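PDB 4RHJ: arginase from Trypanosoma brucei brucei, which is of unknown function but has the arginase-deacetylase fold and, unlike true arginases, evolved without a binuclear manganese cluster. Local coordinates for residues 37-42 with 86-91; 49-54 with 102-107; 74-79 with 94-99; 121-126 with 147-152; 237-242 with 274-279. All coordinates share one frame; numbering follows the deposited sequence.

In the fold
From the N terminus, contact 1 joins the loop before strand 46-50 to the loop before strand 95-103. Contact 2 opens next, pairing the ends of those two strands, and so crosses contact 1 along the chain. Contact 3 opens and closes between the two halves of contact 2, attaching strand 77-81 to strand 95-103 at one edge of this chain's sheet; it also crosses contact 1, and Pro-89 packs on Phe-95 between them. Contact 4 follows in series, setting helix 116-131 against helix 148-157, and touches contact 2 through Met-104. Contact 5 comes last, closing a beta-alpha-beta unit, and meets contact 4 where Thr-147 lies beside Ser-242 and Phe-240.

Contact 1: 37-42 with 86-91; sequences SDWANR and IECPPE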
# COMPACT_ATOMS: atom_id res chain seq x y z
N SER A 37 23.61 27.74 26.67
CA SER A 37 23.73 26.92 27.88
C SER A 37 22.39 26.39 28.38
O SER A 37 22.33 25.65 29.37
CB SER A 37 24.40 27.73 29.00
OG SER A 37 25.79 27.87 28.77
N ASP A 38 21.30 26.77 27.71
CA ASP A 38 19.98 26.19 27.96
C ASP A 38 20.04 24.69 27.70
O ASP A 38 19.36 23.89 28.33
CB ASP A 38 18.91 26.84 27.08
CG ASP A 38 19.27 26.81 25.61
OD1 ASP A 38 20.48 26.79 25.30
OD2 ASP A 38 18.36 26.80 24.75
N TRP A 39 20.89 24.33 26.74
CA TRP A 39 21.21 22.94 26.47
C TRP A 39 22.51 22.55 27.16
O TRP A 39 23.59 22.92 26.71
CB TRP A 39 21.33 22.71 24.96
CG TRP A 39 20.15 23.20 24.16
CD1 TRP A 39 19.98 24.45 23.67
CD2 TRP A 39 19.00 22.44 23.76
NE1 TRP A 39 18.78 24.53 22.99
CE2 TRP A 39 18.17 23.30 23.04
CE3 TRP A 39 18.60 21.12 23.95
CZ2 TRP A 39 16.95 22.89 22.50
CZ3 TRP A 39 17.40 20.71 23.42
CH2 TRP A 39 16.59 21.59 22.70
N ALA A 40 22.39 21.81 28.27
CA ALA A 40 23.53 21.20 28.96
C ALA A 40 23.32 19.69 29.08
O ALA A 40 22.40 19.25 29.77
CB ALA A 40 23.72 21.83 30.34
N ASN A 41 24.18 18.90 28.41
CA ASN A 41 24.00 17.45 28.29
C ASN A 41 22.61 17.15 27.71
O ASN A 41 21.88 16.28 28.19
CB ASN A 41 24.21 16.75 29.65
CG ASN A 41 24.26 15.23 29.56
OD1 ASN A 41 23.29 14.54 29.90
ND2 ASN A 41 25.39 14.69 29.11
N ARG A 42 22.26 17.90 26.67
CA ARG A 42 20.93 17.86 26.08
C ARG A 42 20.98 17.51 24.59
O ARG A 42 21.86 17.99 23.87
CB ARG A 42 20.22 19.21 26.25
CG ARG A 42 20.02 19.66 27.68
CD ARG A 42 19.07 18.73 28.40
NE ARG A 42 17.80 18.61 27.70
CZ ARG A 42 16.82 17.80 28.07
NH1 ARG A 42 16.97 17.04 29.14
NH2 ARG A 42 15.69 17.76 27.38
N ILE A 86 16.99 30.03 20.15
CA ILE A 86 15.77 29.32 20.51
C ILE A 86 15.93 28.72 21.91
O ILE A 86 17.05 28.48 22.36
CB ILE A 86 15.43 28.20 19.48
CG1 ILE A 86 15.67 28.67 18.04
CG2 ILE A 86 14.00 27.70 19.66
CD1 ILE A 86 15.63 27.55 17.02
N GLU A 87 14.82 28.49 22.60
CA GLU A 87 14.87 28.06 24.00
C GLU A 87 14.60 26.57 24.16
O GLU A 87 13.89 25.98 23.35
CB GLU A 87 13.87 28.87 24.84
CG GLU A 87 14.10 28.80 26.34
CD GLU A 87 12.86 29.17 27.13
OE1 GLU A 87 11.88 29.64 26.51
OE2 GLU A 87 12.86 28.99 28.37
N CYS A 88 15.17 25.98 25.20
CA CYS A 88 15.05 24.55 25.47
C CYS A 88 13.81 24.26 26.31
O CYS A 88 13.55 24.96 27.29
CB CYS A 88 16.31 24.05 26.18
SG CYS A 88 16.39 22.27 26.55
N PRO A 89 13.03 23.22 25.93
CA PRO A 89 11.87 22.72 26.70
C PRO A 89 12.31 22.15 28.06
O PRO A 89 13.52 21.97 28.25
CB PRO A 89 11.29 21.62 25.80
CG PRO A 89 11.83 21.90 24.43
CD PRO A 89 13.17 22.52 24.64
N PRO A 90 11.39 21.93 28.99
CA PRO A 90 11.81 21.46 30.31
C PRO A 90 11.31 20.06 30.62
O PRO A 90 10.11 19.83 30.67
CB PRO A 90 11.14 22.46 31.25
CG PRO A 90 9.88 22.83 30.54
CD PRO A 90 10.16 22.74 29.06
N GLU A 91 12.24 19.14 30.85
CA GLU A 91 11.90 17.85 31.41
C GLU A 91 10.84 17.11 30.61
O GLU A 91 10.96 16.88 29.41
CB GLU A 91 11.47 17.98 32.87
CG GLU A 91 11.53 16.68 33.66
CD GLU A 91 12.65 15.76 33.20
OE1 GLU A 91 13.81 15.96 33.63
OE2 GLU A 91 12.38 14.83 32.41
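Asp-38 is the first residue of 37-42 to meet 86-91. Its carboxylate lies beside the backbone of the second loop, with OD2 3.3 Å from Cys-88 N but also 3.2 Å from Ile-86 O, an acceptor facing an acceptor. The other oxygen, OD1, takes a weak, bent hydrogen bond from Trp-39 N. Trp-39 follows and carries the contact. Cys-88 sits squarely over one face of the indole: SG is 3.6 Å from the centroid of the six-membered ring and only 13° off its normal, which defines a sulfur-aromatic contact. Cys-88 CB, 3.9 Å from the same centroid, adds a CH-pi contact. The thiol reaches that place because SG is anti to the Cys-88 backbone N (chi1 -178°). Pro-89 CD approaches the far end of the indole, 4.0 Å from Trp-39 CH2. Arg-42 comes next, with CB in plane at the indole edge and the chain folded back at chi2 and chi3, so that NE comes 4.1 Å from Cys-88 SG. This NE is buried by the contact and has no partner in the model. Around this surface contact, Pro-45 lies against Trp-39 on the way into strand 46-50, while Ile-86 and Pro-89 rest on Pro-97 of strand 95-103.

Contact 2: 49-54 with 102-107; sequences FGYGAG and GQMLDE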
# COMPACT_ATOMS: atom_id res chain seq x y z
N PHE A 49 17.59 21.97 6.45
CA PHE A 49 17.67 22.65 5.17
C PHE A 49 17.26 21.74 4.03
O PHE A 49 17.11 20.54 4.20
CB PHE A 49 19.06 23.23 4.95
CG PHE A 49 20.17 22.23 4.93
CD1 PHE A 49 20.85 21.92 6.09
CD2 PHE A 49 20.54 21.63 3.75
CE1 PHE A 49 21.88 21.01 6.06
CE2 PHE A 49 21.56 20.74 3.71
CZ PHE A 49 22.23 20.42 4.88
N GLY A 50 17.04 22.35 2.87
CA GLY A 50 16.62 21.64 1.68
C GLY A 50 17.77 21.48 0.72
O GLY A 50 18.42 22.44 0.36
N TYR A 51 17.99 20.24 0.32
CA TYR A 51 19.11 19.88 -0.52
C TYR A 51 18.59 19.29 -1.85
O TYR A 51 17.73 18.43 -1.86
CB TYR A 51 19.99 18.87 0.23
CG TYR A 51 21.23 18.42 -0.52
CD1 TYR A 51 22.31 19.26 -0.70
CD2 TYR A 51 21.30 17.13 -1.04
CE1 TYR A 51 23.43 18.85 -1.38
CE2 TYR A 51 22.42 16.71 -1.71
CZ TYR A 51 23.48 17.57 -1.89
OH TYR A 51 24.59 17.13 -2.56
N GLY A 52 19.13 19.75 -2.98
CA GLY A 52 18.52 19.43 -4.27
C GLY A 52 19.38 18.74 -5.30
O GLY A 52 19.04 18.75 -6.47
N ALA A 53 20.45 18.09 -4.87
CA ALA A 53 21.38 17.45 -5.80
C ALA A 53 20.78 16.24 -6.52
O ALA A 53 20.16 15.37 -5.91
CB ALA A 53 22.63 17.05 -5.08
N GLY A 54 20.97 16.18 -7.83
CA GLY A 54 20.47 15.04 -8.60
C GLY A 54 18.97 14.92 -8.79
O GLY A 54 18.49 13.90 -9.30
N GLY A 102 16.04 26.67 5.35
CA GLY A 102 15.53 26.76 4.00
C GLY A 102 16.31 26.01 2.92
O GLY A 102 17.13 25.15 3.22
N GLN A 103 16.07 26.37 1.66
CA GLN A 103 16.68 25.68 0.53
C GLN A 103 18.09 26.17 0.21
O GLN A 103 18.35 27.37 0.21
CB GLN A 103 15.81 25.84 -0.73
CG GLN A 103 14.49 25.09 -0.72
CD GLN A 103 14.67 23.59 -0.88
OE1 GLN A 103 15.79 23.11 -1.01
NE2 GLN A 103 13.57 22.85 -0.86
N MET A 104 18.99 25.23 -0.07
CA MET A 104 20.30 25.56 -0.64
C MET A 104 20.19 26.50 -1.86
O MET A 104 20.84 27.54 -1.93
CB MET A 104 21.01 24.28 -1.07
CG MET A 104 21.40 23.38 0.05
SD MET A 104 23.17 23.16 0.07
CE MET A 104 23.43 22.81 1.78
N LEU A 105 19.34 26.12 -2.80
CA LEU A 105 19.23 26.82 -4.08
C LEU A 105 18.32 28.04 -3.97
O LEU A 105 17.12 27.91 -3.72
CB LEU A 105 18.71 25.84 -5.14
CG LEU A 105 18.95 26.01 -6.64
CD1 LEU A 105 20.40 26.27 -6.93
CD2 LEU A 105 18.51 24.75 -7.37
N ASP A 106 18.88 29.23 -4.16
CA ASP A 106 18.04 30.43 -4.19
C ASP A 106 17.20 30.47 -5.46
O ASP A 106 17.73 30.61 -6.56
CB ASP A 106 18.87 31.70 -4.09
CG ASP A 106 18.03 32.96 -4.15
OD1 ASP A 106 16.78 32.87 -4.09
OD2 ASP A 106 18.60 34.07 -4.24
N GLU A 107 15.88 30.40 -5.30
CA GLU A 107 14.97 30.41 -6.44
C GLU A 107 14.83 31.72 -7.23
O GLU A 107 13.88 31.88 -8.00
CB GLU A 107 13.65 29.73 -6.06
CG GLU A 107 13.83 28.34 -5.46
CD GLU A 107 12.63 27.89 -4.64
OE1 GLU A 107 12.74 26.87 -3.93
OE2 GLU A 107 11.58 28.55 -4.72
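Backbone hydrogen bonds define the pairing of Gly-50 with Gln-103. Gly-50 N donates to Gly-102 O (2.8 Å), and Gly-50 O accepts from Met-104 N (2.9 Å), so the two bonds bracket Gln-103 as in a regular parallel bridge. The second bond is nearly straight, 176° at the hydrogen.

A polar contact without a bond comes next: Gln-103 bends at chi2 and lays its amide over Gly-50, where OE1 as modelled is 3.0 Å from Gly-50 O, both being acceptors.

The apolar and sulfur contacts all belong to Met-104. Its chain turns at chi2 (-120°), which carries CE to 3.4 Å from Phe-49 CE2 and leaves SD beside Tyr-51. That sulfur is 5.4 Å from the Tyr-51 centroid and 87° off the ring normal, an edge-on Met-aromatic contact.

Strand 46-50 runs between strands 95-103 and 136-140 in the parallel sheet. Helix 116-131 covers the side bearing Met-104, Phe-49 and Tyr-51, with Trp-119 edge-to-face against Tyr-51, whose hydroxyl is hydrogen-bonded to Ser-145. Gln-103 faces helix 62-66.

Contact 3: 74-79 with 94-99; sequences HYAELT and MFMPVL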
# COMPACT_ATOMS: atom_id res chain seq x y z
N HIS A 74 4.48 9.86 17.91
CA HIS A 74 4.75 9.71 19.33
C HIS A 74 4.49 11.03 20.04
O HIS A 74 4.40 12.07 19.40
CB HIS A 74 6.20 9.27 19.54
CG HIS A 74 6.74 8.50 18.39
ND1 HIS A 74 7.80 8.93 17.63
CD2 HIS A 74 6.32 7.34 17.83
CE1 HIS A 74 8.03 8.06 16.67
NE2 HIS A 74 7.15 7.08 16.77
N TYR A 75 4.40 10.97 21.36
CA TYR A 75 3.87 12.10 22.10
C TYR A 75 4.92 13.18 22.35
O TYR A 75 5.28 13.49 23.48
CB TYR A 75 3.23 11.60 23.41
CG TYR A 75 1.97 10.78 23.18
CD1 TYR A 75 1.33 10.78 21.94
CD2 TYR A 75 1.42 10.00 24.19
CE1 TYR A 75 0.18 10.04 21.72
CE2 TYR A 75 0.28 9.25 23.97
CZ TYR A 75 -0.34 9.28 22.74
OH TYR A 75 -1.48 8.54 22.52
N ALA A 76 5.41 13.74 21.24
CA ALA A 76 6.19 14.97 21.23
C ALA A 76 5.71 15.83 20.05
O ALA A 76 5.13 15.29 19.10
CB ALA A 76 7.66 14.68 21.12
N GLU A 77 5.92 17.14 20.10
CA GLU A 77 5.47 18.02 19.02
C GLU A 77 6.61 18.88 18.43
O GLU A 77 7.38 19.48 19.18
CB GLU A 77 4.33 18.92 19.53
CG GLU A 77 4.33 19.23 21.04
CD GLU A 77 3.11 20.05 21.48
OE1 GLU A 77 2.45 19.66 22.47
OE2 GLU A 77 2.82 21.08 20.85
N LEU A 78 6.70 18.93 17.10
CA LEU A 78 7.71 19.77 16.44
C LEU A 78 7.38 21.25 16.61
O LEU A 78 6.20 21.63 16.61
CB LEU A 78 7.83 19.44 14.95
CG LEU A 78 8.25 18.07 14.40
CD1 LEU A 78 8.13 18.11 12.90
CD2 LEU A 78 9.66 17.65 14.82
N THR A 79 8.42 22.08 16.76
CA THR A 79 8.28 23.54 16.82
C THR A 79 9.31 24.20 15.87
O THR A 79 10.51 24.03 16.04
CB THR A 79 8.43 24.08 18.29
OG1 THR A 79 9.79 24.39 18.59
CG2 THR A 79 7.94 23.06 19.30
N MET A 94 7.33 17.76 26.30
CA MET A 94 8.16 17.63 25.12
C MET A 94 7.77 18.59 24.00
O MET A 94 6.62 18.64 23.55
CB MET A 94 8.10 16.17 24.63
CG MET A 94 8.09 15.13 25.77
SD MET A 94 9.68 14.92 26.65
CE MET A 94 9.37 13.43 27.60
N PHE A 95 8.75 19.38 23.57
CA PHE A 95 8.69 20.08 22.31
C PHE A 95 9.83 19.51 21.47
O PHE A 95 10.59 18.68 21.97
CB PHE A 95 8.84 21.60 22.49
CG PHE A 95 7.54 22.34 22.66
CD1 PHE A 95 6.32 21.67 22.67
CD2 PHE A 95 7.52 23.72 22.81
CE1 PHE A 95 5.13 22.36 22.82
CE2 PHE A 95 6.33 24.41 22.96
CZ PHE A 95 5.13 23.72 22.97
N MET A 96 9.94 19.92 20.22
CA MET A 96 11.11 19.58 19.40
C MET A 96 11.47 20.73 18.45
O MET A 96 11.12 20.68 17.26
CB MET A 96 10.87 18.31 18.59
CG MET A 96 11.68 17.12 19.04
SD MET A 96 10.59 15.77 19.43
CE MET A 96 9.49 15.84 18.03
N PRO A 97 12.16 21.75 18.98
CA PRO A 97 12.49 23.01 18.30
C PRO A 97 13.41 22.85 17.09
O PRO A 97 14.59 22.56 17.23
CB PRO A 97 13.19 23.82 19.40
CG PRO A 97 12.67 23.26 20.67
CD PRO A 97 12.59 21.79 20.39
N VAL A 98 12.87 23.08 15.90
CA VAL A 98 13.67 22.90 14.70
C VAL A 98 13.88 24.20 13.93
O VAL A 98 12.96 24.97 13.66
CB VAL A 98 13.06 21.84 13.78
CG1 VAL A 98 13.57 21.98 12.35
CG2 VAL A 98 13.35 20.44 14.33
N LEU A 99 15.15 24.40 13.58
CA LEU A 99 15.64 25.58 12.90
C LEU A 99 15.59 25.44 11.38
O LEU A 99 16.34 24.65 10.82
CB LEU A 99 17.07 25.84 13.35
CG LEU A 99 17.80 26.97 12.66
CD1 LEU A 99 17.24 28.28 13.19
CD2 LEU A 99 19.30 26.83 12.87
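Thr-79 meets Phe-95 and Pro-97 through its two branches, sorted by chi1 (90°): OG1 falls between the backbone N and the carbonyl carbon, while CG2 stands beside the N. The methyl therefore lies over the Phe-95 ring, 3.9 Å from its centroid and 29° off the normal, a CH-pi contact. OG1 instead presses on Pro-97, 3.0 Å from its CA. Glu-77, extended beyond CG, runs alongside the same ring; OE1 lies at its edge, near the plane, while OE2 comes obliquely to 3.3 Å from Phe-95 CE1, the carboxylate plane being turned 54° from the ring.

Leu-78 and Met-96 share the other face of the sheet. Met-96 bends so that SD touches Ala-76 CB at 3.6 Å and CE touches Leu-78 CD2 at 3.7 Å. Between the faces, Thr-79 bonds by N to Met-96 O and by O to Val-98 N, in parallel register; Met-96 N to Glu-77 O is weak.

Strand 77-81 is outermost in this chain's sheet, and Arg-206 of the second subunit packs on Glu-77. With Glu-77 OE1 at the C-H edge of Phe-95, the contact may be mildly favourable electrostatically, whereas Glu-77 N is buried with no partner in the model, which probably carries a cost.

Contact 4: 121-126 with 147-152; sequences LGSLEA and TLSMVE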
# COMPACT_ATOMS: atom_id res chain seq x y z
N LEU A 121 30.58 20.91 -1.73
CA LEU A 121 31.33 21.90 -0.98
C LEU A 121 30.42 22.70 -0.07
O LEU A 121 30.75 22.95 1.08
CB LEU A 121 32.09 22.83 -1.93
CG LEU A 121 33.34 22.29 -2.64
CD1 LEU A 121 34.10 23.40 -3.35
CD2 LEU A 121 34.27 21.53 -1.69
N GLY A 122 29.26 23.09 -0.60
CA GLY A 122 28.24 23.78 0.17
C GLY A 122 27.62 22.92 1.25
O GLY A 122 27.61 23.30 2.42
N SER A 123 27.12 21.76 0.86
CA SER A 123 26.56 20.79 1.81
C SER A 123 27.57 20.48 2.91
O SER A 123 27.22 20.26 4.07
CB SER A 123 26.15 19.50 1.08
OG SER A 123 25.31 18.68 1.87
N LEU A 124 28.84 20.46 2.54
CA LEU A 124 29.91 20.25 3.49
C LEU A 124 30.04 21.48 4.38
O LEU A 124 30.23 21.39 5.57
CB LEU A 124 31.21 19.95 2.74
CG LEU A 124 32.44 19.30 3.37
CD1 LEU A 124 32.32 17.78 3.42
CD2 LEU A 124 33.69 19.74 2.61
N GLU A 125 29.91 22.66 3.78
CA GLU A 125 30.04 23.90 4.52
C GLU A 125 28.84 24.19 5.42
O GLU A 125 29.01 24.65 6.55
CB GLU A 125 30.25 25.07 3.56
CG GLU A 125 29.61 26.34 4.02
CD GLU A 125 30.16 27.52 3.30
OE1 GLU A 125 31.01 27.30 2.41
OE2 GLU A 125 29.75 28.65 3.62
N ALA A 126 27.64 23.92 4.92
CA ALA A 126 26.44 24.02 5.75
C ALA A 126 26.51 23.06 6.93
O ALA A 126 26.38 23.48 8.08
CB ALA A 126 25.21 23.73 4.92
N THR A 147 24.82 12.57 2.13
CA THR A 147 25.21 11.68 3.21
C THR A 147 26.70 11.83 3.38
O THR A 147 27.19 12.10 4.47
CB THR A 147 24.81 10.23 2.93
OG1 THR A 147 23.40 10.09 3.16
CG2 THR A 147 25.58 9.26 3.86
N LEU A 148 27.41 11.73 2.26
CA LEU A 148 28.85 11.91 2.20
C LEU A 148 29.34 13.20 2.88
O LEU A 148 30.19 13.16 3.76
CB LEU A 148 29.29 11.87 0.73
CG LEU A 148 30.73 12.18 0.34
CD1 LEU A 148 31.72 11.34 1.15
CD2 LEU A 148 30.91 11.95 -1.15
N SER A 149 28.79 14.34 2.47
CA SER A 149 29.25 15.65 2.94
C SER A 149 29.03 15.88 4.43
O SER A 149 29.91 16.41 5.12
CB SER A 149 28.54 16.77 2.18
OG SER A 149 28.20 16.36 0.87
N MET A 150 27.86 15.48 4.92
CA MET A 150 27.43 15.75 6.30
C MET A 150 28.19 14.93 7.34
O MET A 150 28.57 15.44 8.40
CB MET A 150 25.92 15.48 6.44
CG MET A 150 25.02 16.40 5.61
SD MET A 150 23.28 15.92 5.72
CE MET A 150 22.92 16.32 7.43
N VAL A 151 28.42 13.67 7.03
CA VAL A 151 29.25 12.83 7.87
C VAL A 151 30.73 13.24 7.77
O VAL A 151 31.49 13.04 8.71
CB VAL A 151 29.08 11.33 7.52
CG1 VAL A 151 29.41 11.11 6.11
CG2 VAL A 151 29.95 10.45 8.41
N GLU A 152 31.14 13.84 6.66
CA GLU A 152 32.54 14.29 6.54
C GLU A 152 32.82 15.60 7.27
O GLU A 152 33.94 15.82 7.73
CB GLU A 152 32.95 14.40 5.08
CG GLU A 152 33.37 13.06 4.51
CD GLU A 152 34.15 13.19 3.25
OE1 GLU A 152 33.80 14.06 2.43
OE2 GLU A 152 35.11 12.42 3.07
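Leu-124 meets the one flat group at this contact, the carboxylate of Glu-152; no aromatic ring takes part. Leu-124 CD1 lies obliquely beyond one oxygen, 4.1 Å from Glu-152 OE1, instead of over the middle of the group. That oxygen is hydrogen-bonded to Tyr-120 OH, from one turn before Leu-124 in helix 116-131. The same methyl, Leu-124 CD1, rests 3.8 Å from Glu-152 CB. Leu-124 CD1 also comes to 3.3 Å from the backbone oxygen Ser-149 O. Leu-124 gets there by turning CG anti to its backbone N (chi1 -162°), which sends the branch across to the second helix between Ser-149 and Glu-152.

Beside it, Ser-149 presses on the first helix itself: its CB is 3.7 Å from Leu-124 N. The hydroxyls of Ser-123 and Ser-149 are 3.8 Å apart, OG to OG, and no hydrogen bond joins them. Met-150 adds only its CG, near Ser-123 OG.

The axes of the short helical segments approach to 7.9 Å and cross at -36°, with the CA atoms of Leu-124 and Ser-149 at 4.7 Å. So close an approach fits the small serine side chains at the crossing. Helices 116-131 and 148-157 are thereby joined by van der Waals contact without a direct bond between the segments. The chemistry is uneven: Ser-149 OG has a weak bond to Ser-145 O, but Ser-123 OG is buried with no partner in the model, which probably carries an energetic cost.

Contact 5: 237-242 with 274-279; sequences YPVFIS and NGIRGP
Ile-276 makes the first contact of 274-279, just after helix 266-274 has ended, and it reaches two residues of 237-242. Its CG1 is anti to the carbonyl carbon (chi1 -73°) and the chain continues extended, so CD1 meets Ile-241 CD1 tip to tip at 3.8 Å. The other branch, CG2, lies 4.0 Å from Val-239 CG1, the two side chains meeting at a slant. Arg-277 turns the opposite way and touches through its backbone instead: its carbonyl oxygen is 3.2 Å from Val-239 CG2, while the guanidinium forms a salt bridge with Asp-232.

This loop is the return arm of a beta-alpha-beta crossover in the arginase-deacetylase fold. Strand 239-244 leads to helix 266-274 and then to strand 281-287, which runs parallel beside the first; the end-to-end directions of the touching parts, 132° apart, fit a loop that heads back obliquely against the strand. Asp-244, a manganese ligand in another structure of this protein, with no metal bound to this chain here, follows in the same strand, its side chain about 10 Å from that of Ile-241.

Gly-278 passes Val-239 in an extended conformation, its CA 4.1 Å from CG2. Pro-279 then sets its ring against the 237-238 peptide, with CD 3.3 Å from Tyr-237 O and CG 3.4 Å from Pro-238 N. The two proline rings cross at about a right angle, Pro-279 CG lying 3.7 Å from Pro-238 CD.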
# COMPACT_ATOMS: atom_id res chain seq x y z
N TYR A 237 27.60 4.07 19.70
CA TYR A 237 28.21 4.72 18.54
C TYR A 237 27.26 5.71 17.86
O TYR A 237 26.18 5.30 17.44
CB TYR A 237 28.67 3.68 17.52
CG TYR A 237 29.68 2.69 18.05
CD1 TYR A 237 31.04 2.94 17.94
CD2 TYR A 237 29.27 1.52 18.66
CE1 TYR A 237 31.97 2.03 18.43
CE2 TYR A 237 30.19 0.61 19.16
CZ TYR A 237 31.54 0.87 19.04
OH TYR A 237 32.45 -0.03 19.54
N PRO A 238 27.67 6.99 17.73
CA PRO A 238 26.93 8.09 17.10
C PRO A 238 26.31 7.71 15.75
O PRO A 238 27.01 7.22 14.88
CB PRO A 238 27.99 9.18 16.92
CG PRO A 238 28.91 8.95 18.05
CD PRO A 238 28.98 7.46 18.24
N VAL A 239 25.02 7.95 15.57
CA VAL A 239 24.33 7.47 14.40
C VAL A 239 24.05 8.55 13.35
O VAL A 239 23.44 9.56 13.64
CB VAL A 239 22.97 6.79 14.76
CG1 VAL A 239 22.31 6.23 13.52
CG2 VAL A 239 23.16 5.68 15.78
N PHE A 240 24.51 8.31 12.13
CA PHE A 240 24.03 9.04 10.96
C PHE A 240 22.84 8.27 10.44
O PHE A 240 22.86 7.04 10.39
CB PHE A 240 25.12 9.15 9.89
CG PHE A 240 24.72 9.96 8.67
CD1 PHE A 240 25.21 11.25 8.48
CD2 PHE A 240 23.87 9.42 7.71
CE1 PHE A 240 24.84 11.99 7.36
CE2 PHE A 240 23.50 10.17 6.59
CZ PHE A 240 23.98 11.45 6.42
N ILE A 241 21.78 8.96 10.06
CA ILE A 241 20.65 8.24 9.52
C ILE A 241 20.46 8.66 8.08
O ILE A 241 20.31 9.84 7.79
CB ILE A 241 19.39 8.47 10.37
CG1 ILE A 241 19.56 7.75 11.71
CG2 ILE A 241 18.16 7.96 9.65
CD1 ILE A 241 18.37 7.81 12.65
N SER A 242 20.52 7.68 7.18
CA SER A 242 20.39 7.91 5.74
C SER A 242 19.21 7.10 5.22
O SER A 242 19.17 5.88 5.38
CB SER A 242 21.66 7.54 4.98
OG SER A 242 21.62 8.04 3.64
N ASN A 274 12.10 3.68 14.66
CA ASN A 274 11.85 3.94 16.07
C ASN A 274 12.90 3.22 16.91
O ASN A 274 13.37 3.75 17.92
CB ASN A 274 10.42 3.49 16.43
CG ASN A 274 10.03 3.80 17.87
OD1 ASN A 274 9.69 4.94 18.21
ND2 ASN A 274 10.07 2.77 18.73
N GLY A 275 13.30 2.05 16.44
CA GLY A 275 14.20 1.17 17.15
C GLY A 275 15.69 1.39 16.97
O GLY A 275 16.48 0.54 17.37
N ILE A 276 16.08 2.53 16.40
CA ILE A 276 17.50 2.82 16.19
C ILE A 276 18.06 3.33 17.49
O ILE A 276 17.44 4.16 18.13
CB ILE A 276 17.72 3.85 15.04
CG1 ILE A 276 17.46 3.20 13.68
CG2 ILE A 276 19.12 4.40 15.04
CD1 ILE A 276 17.57 4.13 12.51
N ARG A 277 19.21 2.82 17.89
CA ARG A 277 19.79 3.18 19.18
C ARG A 277 21.05 3.99 18.98
O ARG A 277 21.70 3.89 17.95
CB ARG A 277 20.11 1.95 20.02
CG ARG A 277 18.94 1.05 20.36
CD ARG A 277 18.03 1.64 21.39
NE ARG A 277 16.73 1.01 21.28
CZ ARG A 277 15.81 1.39 20.41
NH1 ARG A 277 16.05 2.41 19.61
NH2 ARG A 277 14.65 0.76 20.34
N GLY A 278 21.41 4.78 19.98
CA GLY A 278 22.63 5.56 19.89
C GLY A 278 22.83 6.55 21.02
O GLY A 278 21.94 6.76 21.84
N PRO A 279 24.03 7.16 21.06
CA PRO A 279 24.38 8.17 22.05
C PRO A 279 23.94 9.53 21.57
O PRO A 279 23.86 10.48 22.34
CB PRO A 279 25.89 8.07 22.11
CG PRO A 279 26.27 7.75 20.70
CD PRO A 279 25.17 6.84 20.19